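Local coordinates for A1 protein (Enterobacteria phage Qbeta, PDB 3RLK) that is a minor read-through form of the phage coat protein, built into the virion and probably needed for infection of the host, at residues Y96-L104 against F173-Q184. Numbering follows the deposited sequence.
Sequences YIDLDATYL and FTKFDKTKCPIQ
Phe-173 lays one face of its ring over the start of the short helix 101-104, where Asp-100 CB stands 3.8 Å from the ring centroid in a CH-pi contact and Asp-100 N lies over the same face, offset toward the rim. With CG anti to the backbone N (chi1 -175°), the ring reaches out from its 3-10 turn into the angle between strand and helix. Leu-104 CD2 and Tyr-103 CD2 meet its edge, the latter 3.6 Å from Phe-173 CD2, and the two aromatic planes are turned 76° apart. Beyond, Thr-174 CG2 touches Tyr-103 OH, while Thr-174 OG1 is hydrogen-bonded to Asp-172 OD1. Asp-100 is the N-cap of the helix: OD1 takes a nearly straight hydrogen bond from Tyr-103 N (2.9 Å), met from above the carboxylate plane, and a weak one from Thr-102 N. In the three-stranded antiparallel sheet, 96-98 and 183-188 are the outer strands flanking 154-159. Leu-99 CB lies 3.6 Å from Phe-173 CE1; its CD1 reaches over to Ile-183 CG1 of strand 183-188 at 3.8 Å, and CD2 packs against Phe-176 CD1 and Cys-181 SG of the preceding loop. Ile-97 CG2 comes in plane to the edge of the Phe-176 ring, 3.8 Å from CE1, and also touches Cys-181 SG. Trp-160 adds an edge-to-face partner for Phe-176. At the far end, Gln-184 CG abuts the edge of the Tyr-96 ring at CE1.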
ATOM      1  N   TYR A  96      -7.541  -8.998   6.325  1.00 10.63           N
ATOM      2  CA  TYR A  96      -6.618  -8.639   5.179  1.00  9.87           C
ATOM      3  C   TYR A  96      -7.480  -8.126   4.048  1.00 10.20           C
ATOM      4  O   TYR A  96      -8.582  -8.639   3.852  1.00 10.71           O
ATOM      5  CB  TYR A  96      -5.869  -9.833   4.633  1.00  9.10           C
ATOM      6  CG  TYR A  96      -4.724 -10.221   5.478  1.00  9.16           C
ATOM      7  CD1 TYR A  96      -3.599  -9.355   5.575  1.00 12.08           C
ATOM      8  CD2 TYR A  96      -4.763 -11.372   6.250  1.00 14.09           C
ATOM      9  CE1 TYR A  96      -2.499  -9.697   6.402  1.00 16.09           C
ATOM     10  CE2 TYR A  96      -3.650 -11.736   7.048  1.00 16.41           C
ATOM     11  CZ  TYR A  96      -2.556 -10.889   7.139  1.00 19.37           C
ATOM     12  OH  TYR A  96      -1.486 -11.228   7.954  1.00 20.57           O
ATOM     13  N   ILE A  97      -6.989  -7.129   3.331  1.00  9.10           N
ATOM     14  CA  ILE A  97      -7.748  -6.488   2.264  1.00 11.16           C
ATOM     15  C   ILE A  97      -6.752  -5.742   1.346  1.00 11.42           C
ATOM     16  O   ILE A  97      -5.721  -5.296   1.795  1.00 12.74           O
ATOM     17  CB  ILE A  97      -8.869  -5.545   2.798  1.00 12.28           C
ATOM     18  CG1 ILE A  97      -9.978  -5.360   1.723  1.00 13.91           C
ATOM     19  CG2 ILE A  97      -8.344  -4.208   3.255  1.00 13.54           C
ATOM     20  CD1 ILE A  97     -10.599  -6.743   1.127  1.00 16.29           C
ATOM     21  N   ASP A  98      -7.089  -5.590   0.077  1.00 11.92           N
ATOM     22  CA  ASP A  98      -6.258  -4.775  -0.843  1.00 12.52           C
ATOM     23  C   ASP A  98      -6.603  -3.273  -0.735  1.00 13.29           C
ATOM     24  O   ASP A  98      -7.762  -2.931  -0.527  1.00 11.39           O
ATOM     25  CB  ASP A  98      -6.421  -5.207  -2.324  1.00 12.73           C
ATOM     26  CG  ASP A  98      -7.882  -5.265  -2.773  1.00 17.48           C
ATOM     27  OD1 ASP A  98      -8.746  -5.759  -2.010  1.00 15.49           O
ATOM     28  OD2 ASP A  98      -8.175  -4.896  -3.933  1.00 18.87           O
ATOM     29  N   LEU A  99      -5.605  -2.408  -0.937  1.00 12.74           N
ATOM     30  CA  LEU A  99      -5.824  -0.969  -1.017  1.00 13.34           C
ATOM     31  C   LEU A  99      -5.915  -0.516  -2.486  1.00 12.66           C
ATOM     32  O   LEU A  99      -5.579  -1.277  -3.399  1.00 15.44           O
ATOM     33  CB  LEU A  99      -4.651  -0.249  -0.324  1.00 10.91           C
ATOM     34  CG  LEU A  99      -4.205  -0.749   1.062  1.00 13.09           C
ATOM     35  CD1 LEU A  99      -3.294   0.341   1.554  1.00 14.10           C
ATOM     36  CD2 LEU A  99      -5.358  -0.910   2.071  1.00 14.25           C
ATOM     37  N   ASP A 100      -6.375   0.726  -2.689  1.00 13.31           N
ATOM     38  CA  ASP A 100      -6.573   1.268  -4.018  1.00 12.70           C
ATOM     39  C   ASP A 100      -5.282   1.924  -4.494  1.00 12.99           C
ATOM     40  O   ASP A 100      -5.023   3.088  -4.250  1.00 12.48           O
ATOM     41  CB  ASP A 100      -7.757   2.194  -4.038  1.00 12.17           C
ATOM     42  CG  ASP A 100      -8.110   2.697  -5.450  1.00 15.69           C
ATOM     43  OD1 ASP A 100      -7.270   2.616  -6.398  1.00 14.22           O
ATOM     44  OD2 ASP A 100      -9.224   3.247  -5.561  1.00 16.84           O
ATOM     45  N   ALA A 101      -4.441   1.153  -5.202  1.00 12.17           N
ATOM     46  CA  ALA A 101      -3.130   1.743  -5.685  1.00 11.98           C
ATOM     47  C   ALA A 101      -3.300   2.958  -6.647  1.00 13.48           C
ATOM     48  O   ALA A 101      -2.404   3.847  -6.680  1.00 16.46           O
ATOM     49  CB  ALA A 101      -2.268   0.618  -6.389  1.00 13.28           C
ATOM     50  N   THR A 102      -4.406   2.999  -7.376  1.00 13.72           N
ATOM     51  CA  THR A 102      -4.755   4.110  -8.320  1.00 15.15           C
ATOM     52  C   THR A 102      -5.100   5.361  -7.522  1.00 13.62           C
ATOM     53  O   THR A 102      -4.437   6.393  -7.666  1.00 14.92           O
ATOM     54  CB  THR A 102      -5.868   3.713  -9.330  1.00 14.04           C
ATOM     55  OG1 THR A 102      -5.365   2.708 -10.240  1.00 15.96           O
ATOM     56  CG2 THR A 102      -6.379   4.941 -10.079  1.00 16.04           C
ATOM     57  N   TYR A 103      -6.056   5.269  -6.612  1.00 12.27           N
ATOM     58  CA  TYR A 103      -6.308   6.369  -5.703  1.00 13.24           C
ATOM     59  C   TYR A 103      -5.050   6.871  -5.013  1.00 12.83           C
ATOM     60  O   TYR A 103      -4.886   8.070  -4.877  1.00 13.20           O
ATOM     61  CB  TYR A 103      -7.265   5.953  -4.579  1.00 12.45           C
ATOM     62  CG  TYR A 103      -7.755   7.137  -3.821  1.00 15.90           C
ATOM     63  CD1 TYR A 103      -8.764   7.930  -4.343  1.00 16.76           C
ATOM     64  CD2 TYR A 103      -7.207   7.479  -2.596  1.00 14.21           C
ATOM     65  CE1 TYR A 103      -9.223   9.044  -3.673  1.00 19.52           C
ATOM     66  CE2 TYR A 103      -7.649   8.591  -1.899  1.00 16.22           C
ATOM     67  CZ  TYR A 103      -8.708   9.335  -2.435  1.00 18.43           C
ATOM     68  OH  TYR A 103      -9.124  10.420  -1.769  1.00 18.78           O
ATOM     69  N   LEU A 104      -4.208   5.968  -4.510  1.00 12.20           N
ATOM     70  CA  LEU A 104      -3.072   6.423  -3.689  1.00 13.21           C
ATOM     71  C   LEU A 104      -2.111   7.281  -4.543  1.00 13.95           C
ATOM     72  O   LEU A 104      -1.244   7.983  -3.978  1.00 15.59           O
ATOM     73  CB  LEU A 104      -2.312   5.242  -3.081  1.00 12.42           C
ATOM     74  CG  LEU A 104      -3.053   4.532  -1.909  1.00 12.48           C
ATOM     75  CD1 LEU A 104      -2.483   3.178  -1.600  1.00 13.79           C
ATOM     76  CD2 LEU A 104      -3.068   5.387  -0.615  1.00 12.48           C
ATOM     77  N   PHE A 173     -12.790   3.713  -0.114  1.00 14.69           N
ATOM     78  CA  PHE A 173     -11.352   3.702   0.179  1.00 15.21           C
ATOM     79  C   PHE A 173     -10.896   4.982   0.896  1.00 14.16           C
ATOM     80  O   PHE A 173      -9.898   4.998   1.612  1.00 13.95           O
ATOM     81  CB  PHE A 173     -10.493   3.401  -1.075  1.00 13.29           C
ATOM     82  CG  PHE A 173      -9.046   3.268  -0.741  1.00 12.95           C
ATOM     83  CD1 PHE A 173      -8.602   2.208   0.027  1.00 11.12           C
ATOM     84  CD2 PHE A 173      -8.135   4.295  -1.113  1.00 11.81           C
ATOM     85  CE1 PHE A 173      -7.274   2.096   0.409  1.00 15.26           C
ATOM     86  CE2 PHE A 173      -6.802   4.211  -0.707  1.00 15.75           C
ATOM     87  CZ  PHE A 173      -6.370   3.143   0.064  1.00 12.30           C
ATOM     88  N   THR A 174     -11.657   6.051   0.742  1.00 14.96           N
ATOM     89  CA  THR A 174     -11.285   7.286   1.416  1.00 16.60           C
ATOM     90  C   THR A 174     -11.512   7.182   2.918  1.00 16.86           C
ATOM     91  O   THR A 174     -11.045   8.053   3.663  1.00 18.98           O
ATOM     92  CB  THR A 174     -12.044   8.505   0.836  1.00 17.80           C
ATOM     93  OG1 THR A 174     -13.399   8.409   1.274  1.00 16.42           O
ATOM     94  CG2 THR A 174     -11.995   8.535  -0.679  1.00 19.71           C
ATOM     95  N   LYS A 175     -12.201   6.122   3.394  1.00 17.27           N
ATOM     96  CA  LYS A 175     -12.309   5.865   4.825  1.00 15.32           C
ATOM     97  C   LYS A 175     -11.070   5.176   5.396  1.00 15.21           C
ATOM     98  O   LYS A 175     -10.967   5.026   6.583  1.00 14.55           O
ATOM     99  CB  LYS A 175     -13.594   5.070   5.164  1.00 16.23           C
ATOM    100  CG  LYS A 175     -14.846   5.893   4.667  1.00 17.93           C
ATOM    101  CD  LYS A 175     -16.118   5.540   5.523  1.00 25.45           C
ATOM    102  CE  LYS A 175     -17.181   6.612   5.335  1.00 32.23           C
ATOM    103  NZ  LYS A 175     -17.569   6.483   3.895  1.00 33.21           N
ATOM    104  N   PHE A 176     -10.130   4.755   4.551  1.00 14.41           N
ATOM    105  CA  PHE A 176      -8.912   4.056   5.033  1.00 12.86           C
ATOM    106  C   PHE A 176      -7.776   5.030   5.384  1.00 13.59           C
ATOM    107  O   PHE A 176      -7.677   6.106   4.776  1.00 15.22           O
ATOM    108  CB  PHE A 176      -8.370   3.180   3.861  1.00 12.50           C
ATOM    109  CG  PHE A 176      -9.118   1.903   3.626  1.00 14.80           C
ATOM    110  CD1 PHE A 176      -8.449   0.663   3.659  1.00 11.14           C
ATOM    111  CD2 PHE A 176     -10.484   1.925   3.374  1.00 14.06           C
ATOM    112  CE1 PHE A 176      -9.156  -0.545   3.420  1.00 15.31           C
ATOM    113  CE2 PHE A 176     -11.224   0.722   3.122  1.00 15.23           C
ATOM    114  CZ  PHE A 176     -10.560  -0.498   3.099  1.00 13.33           C
ATOM    115  N   ASP A 177      -6.944   4.650   6.348  1.00 12.75           N
ATOM    116  CA  ASP A 177      -5.731   5.391   6.704  1.00 11.31           C
ATOM    117  C   ASP A 177      -4.728   4.455   7.304  1.00 11.99           C
ATOM    118  O   ASP A 177      -5.090   3.365   7.654  1.00 11.73           O
ATOM    119  CB  ASP A 177      -6.057   6.636   7.528  1.00 13.73           C
ATOM    120  CG  ASP A 177      -6.439   6.342   8.992  1.00 16.69           C
ATOM    121  OD1 ASP A 177      -5.902   5.447   9.662  1.00 15.93           O
ATOM    122  OD2 ASP A 177      -7.310   7.071   9.468  1.00 20.46           O
ATOM    123  N   LYS A 178      -3.468   4.854   7.438  1.00  9.72           N
ATOM    124  CA  LYS A 178      -2.464   3.913   7.880  1.00  9.60           C
ATOM    125  C   LYS A 178      -2.604   3.400   9.309  1.00 10.32           C
ATOM    126  O   LYS A 178      -2.017   2.361   9.615  1.00 10.32           O
ATOM    127  CB  LYS A 178      -1.096   4.604   7.686  1.00 11.56           C
ATOM    128  CG  LYS A 178      -0.912   5.710   8.720  1.00 12.02           C
ATOM    129  CD  LYS A 178       0.278   6.578   8.295  1.00 17.16           C
ATOM    130  CE  LYS A 178       0.705   7.458   9.403  1.00 18.16           C
ATOM    131  NZ  LYS A 178       2.129   7.877   9.182  1.00 22.31           N
ATOM    132  N   THR A 179      -3.321   4.108  10.187  1.00  9.97           N
ATOM    133  CA  THR A 179      -3.602   3.610  11.544  1.00 10.92           C
ATOM    134  C   THR A 179      -4.784   2.566  11.591  1.00 10.11           C
ATOM    135  O   THR A 179      -4.635   1.507  12.213  1.00 11.61           O
ATOM    136  CB  THR A 179      -3.904   4.782  12.438  1.00 12.36           C
ATOM    137  OG1 THR A 179      -2.785   5.685  12.285  1.00 17.04           O
ATOM    138  CG2 THR A 179      -3.935   4.356  13.910  1.00 14.94           C
ATOM    139  N   LYS A 180      -5.861   2.869  10.875  1.00 10.52           N
ATOM    140  CA  LYS A 180      -6.972   1.944  10.716  1.00  9.97           C
ATOM    141  C   LYS A 180      -6.578   0.711   9.947  1.00 10.70           C
ATOM    142  O   LYS A 180      -7.132  -0.380  10.203  1.00 10.83           O
ATOM    143  CB  LYS A 180      -8.093   2.611   9.978  1.00 11.93           C
ATOM    144  CG  LYS A 180      -8.744   3.662  10.806  1.00 12.91           C
ATOM    145  CD  LYS A 180      -9.871   4.261  10.008  1.00 16.87           C
ATOM    146  CE  LYS A 180     -10.427   5.593  10.513  1.00 25.15           C
ATOM    147  NZ  LYS A 180     -11.560   5.932   9.540  1.00 27.65           N
ATOM    148  N   CYS A 181      -5.712   0.887   8.939  1.00  9.58           N
ATOM    149  CA  CYS A 181      -5.399  -0.216   8.009  1.00 10.90           C
ATOM    150  C   CYS A 181      -3.944  -0.195   7.506  1.00 11.17           C
ATOM    151  O   CYS A 181      -3.693   0.103   6.321  1.00 13.61           O
ATOM    152  CB  CYS A 181      -6.395  -0.245   6.848  1.00 11.75           C
ATOM    153  SG  CYS A 181      -6.437  -1.706   5.790  1.00 13.57           S
ATOM    154  N   PRO A 182      -2.994  -0.597   8.381  1.00 14.04           N
ATOM    155  CA  PRO A 182      -1.604  -0.471   7.957  1.00 12.72           C
ATOM    156  C   PRO A 182      -1.248  -1.471   6.854  1.00 12.50           C
ATOM    157  O   PRO A 182      -1.830  -2.579   6.776  1.00  9.35           O
ATOM    158  CB  PRO A 182      -0.812  -0.741   9.243  1.00 11.92           C
ATOM    159  CG  PRO A 182      -1.782  -1.546  10.133  1.00 15.50           C
ATOM    160  CD  PRO A 182      -3.094  -0.856   9.831  1.00 12.72           C
ATOM    161  N   ILE A 183      -0.331  -1.034   5.980  1.00  9.44           N
ATOM    162  CA  ILE A 183       0.128  -1.933   4.898  1.00  9.80           C
ATOM    163  C   ILE A 183       0.950  -3.033   5.502  1.00  9.63           C
ATOM    164  O   ILE A 183       1.843  -2.769   6.333  1.00 12.67           O
ATOM    165  CB  ILE A 183       0.938  -1.126   3.813  1.00  8.33           C
ATOM    166  CG1 ILE A 183       0.037   0.008   3.272  1.00 10.55           C
ATOM    167  CG2 ILE A 183       1.633  -2.104   2.753  1.00  9.01           C
ATOM    168  CD1 ILE A 183       0.751   1.126   2.478  1.00 11.16           C
ATOM    169  N   GLN A 184       0.714  -4.254   5.051  1.00  7.87           N
ATOM    170  CA  GLN A 184       1.445  -5.446   5.554  1.00  9.57           C
ATOM    171  C   GLN A 184       2.418  -5.906   4.513  1.00 12.25           C
ATOM    172  O   GLN A 184       3.470  -6.469   4.852  1.00 12.46           O
ATOM    173  CB  GLN A 184       0.462  -6.580   5.767  1.00 10.99           C
ATOM    174  CG  GLN A 184      -0.775  -6.277   6.661  1.00 11.54           C
ATOM    175  CD  GLN A 184      -0.335  -5.890   8.052  1.00 11.78           C
ATOM    176  OE1 GLN A 184      -0.475  -4.731   8.453  1.00 20.34           O
ATOM    177  NE2 GLN A 184       0.349  -6.801   8.719  1.00  8.69           N
TER